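PDB 1RE5: 3-carboxy-cis,cis-muconate cycloisomerase from Pseudomonas putida, which belongs to the lyase superfamily of largely helical, tetrameric enzymes. Local coordinates for residues 440-443 with 444-448. Sequence-based numbering, arbitrary orientation.
Sequences RAVS and EHQRF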
loop_
_atom_site.group_PDB
_atom_site.type_symbol
_atom_site.label_atom_id
_atom_site.label_comp_id
_atom_site.label_asym_id
_atom_site.label_seq_id
_atom_site.Cartn_x
_atom_site.Cartn_y
_atom_site.Cartn_z
ATOM N N ARG D 440 16.172 -32.312 3.890
ATOM C CA ARG D 440 16.812 -31.152 4.484
ATOM C C ARG D 440 15.820 -30.262 5.219
ATOM O O ARG D 440 16.079 -29.817 6.334
ATOM C CB ARG D 440 17.513 -30.342 3.403
ATOM C CG ARG D 440 18.551 -31.105 2.630
ATOM C CD ARG D 440 19.210 -30.183 1.642
ATOM N NE ARG D 440 20.651 -30.117 1.834
ATOM C CZ ARG D 440 21.356 -28.990 1.818
ATOM N NH1 ARG D 440 20.764 -27.819 1.629
ATOM N NH2 ARG D 440 22.671 -29.034 1.971
ATOM N N ALA D 441 14.683 -29.993 4.590
ATOM C CA ALA D 441 13.669 -29.144 5.208
ATOM C C ALA D 441 13.138 -29.737 6.512
ATOM O O ALA D 441 13.023 -29.031 7.520
ATOM C CB ALA D 441 12.515 -28.911 4.236
ATOM N N VAL D 442 12.803 -31.027 6.488
ATOM C CA VAL D 442 12.275 -31.702 7.675
ATOM C C VAL D 442 13.360 -31.749 8.731
ATOM O O VAL D 442 13.104 -31.552 9.915
ATOM C CB VAL D 442 11.815 -33.128 7.344
ATOM C CG1 VAL D 442 11.455 -33.879 8.621
ATOM C CG2 VAL D 442 10.617 -33.058 6.410
ATOM N N SER D 443 14.582 -32.001 8.285
ATOM C CA SER D 443 15.730 -32.053 9.180
ATOM C C SER D 443 15.829 -30.746 9.974
ATOM O O SER D 443 15.825 -30.739 11.200
ATOM C CB SER D 443 17.000 -32.258 8.358
ATOM O OG SER D 443 18.134 -32.288 9.194
ATOM N N GLU D 444 15.910 -29.638 9.252
ATOM C CA GLU D 444 16.004 -28.324 9.855
ATOM C C GLU D 444 14.822 -28.032 10.787
ATOM O O GLU D 444 14.966 -27.342 11.795
ATOM C CB GLU D 444 16.073 -27.288 8.748
ATOM C CG GLU D 444 16.838 -26.071 9.127
ATOM C CD GLU D 444 16.995 -25.129 7.963
ATOM O OE1 GLU D 444 15.969 -24.545 7.519
ATOM O OE2 GLU D 444 18.148 -24.985 7.492
ATOM N N HIS D 445 13.652 -28.550 10.436
ATOM C CA HIS D 445 12.457 -28.363 11.249
ATOM C C HIS D 445 12.644 -29.050 12.603
ATOM O O HIS D 445 12.220 -28.527 13.628
ATOM C CB HIS D 445 11.224 -28.937 10.527
ATOM C CG HIS D 445 10.051 -29.178 11.429
ATOM N ND1 HIS D 445 9.359 -28.159 12.048
ATOM C CD2 HIS D 445 9.469 -30.330 11.841
ATOM C CE1 HIS D 445 8.404 -28.674 12.804
ATOM N NE2 HIS D 445 8.450 -29.989 12.696
ATOM N N GLN D 446 13.273 -30.221 12.607
ATOM C CA GLN D 446 13.493 -30.934 13.857
ATOM C C GLN D 446 14.620 -30.287 14.653
ATOM O O GLN D 446 14.597 -30.316 15.881
ATOM C CB GLN D 446 13.805 -32.407 13.595
ATOM C CG GLN D 446 12.776 -33.082 12.697
ATOM C CD GLN D 446 13.006 -34.581 12.508
ATOM O OE1 GLN D 446 14.113 -35.031 12.172
ATOM N NE2 GLN D 446 11.948 -35.359 12.707
ATOM N N ARG D 447 15.598 -29.702 13.956
ATOM C CA ARG D 447 16.726 -29.016 14.602
ATOM C C ARG D 447 16.183 -27.836 15.407
ATOM O O ARG D 447 16.519 -27.655 16.573
ATOM C CB ARG D 447 17.714 -28.451 13.564
ATOM C CG ARG D 447 18.362 -29.451 12.603
ATOM C CD ARG D 447 19.471 -30.261 13.263
ATOM N NE ARG D 447 18.946 -31.171 14.275
ATOM C CZ ARG D 447 18.162 -32.213 14.008
ATOM N NH1 ARG D 447 17.806 -32.488 12.757
ATOM N NH2 ARG D 447 17.729 -32.982 14.997
ATOM N N PHE D 448 15.346 -27.028 14.759
ATOM C CA PHE D 448 14.749 -25.847 15.383
ATOM C C PHE D 448 14.115 -26.190 16.709
ATOM O O PHE D 448 14.377 -25.526 17.712
ATOM C CB PHE D 448 13.671 -25.229 14.488
ATOM C CG PHE D 448 13.051 -23.985 15.068
ATOM C CD1 PHE D 448 13.675 -22.747 14.922
ATOM C CD2 PHE D 448 11.881 -24.059 15.813
ATOM C CE1 PHE D 448 13.144 -21.607 15.513
ATOM C CE2 PHE D 448 11.346 -22.924 16.408
ATOM C CZ PHE D 448 11.979 -21.696 16.259
#
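The guanidinium of R447 is met at its edge, in plane, by the hydroxyl of S443: NH1 of R447 lies 3.6 Å from OG of S443. The backbone O of S443 approaches the same group obliquely, close to NH1 of R447 but at an angle too poor for a hydrogen bond. R447 is turned back toward S443 by its bends at chi2 (-76°) and chi3 (68°), while OG of S443 lies anti to its own N. Of the H445 ring, the atom CG reaches to 4.2 Å from O of V442, again at an oblique inclination; its NE2 is hydrogen-bonded to OD1 of D134, on helix 106-142. One residue further on, the amide carbon CD of Q446 lies 4.2 Å from CG1 of V442, and the CG methylene of Q446 sits nearer the backbone, 3.2 Å from O of V442.

Beneath these side chains the backbone pairs i to i+4. E444 N to R440 O spans 2.9 Å and is nearly straight, at 174°. H445 N to A441 O, Q446 N to V442 O and R447 N to S443 O follow, each 3.0 Å long but more bent; a weak i to i+3 branch also joins Q446 N to S443 O.

V442 and H445 pack on helix 106-142, H445 and F448 on helix 162-187, and R440, A441 and E444 touch a second subunit. The regular i to i+4 bonding, with buried V442 and H445 against exposed Q446 and R447, marks an amphipathic alpha-helix: the C-terminal helix 434-449, laid along the long helices of the lyase fold.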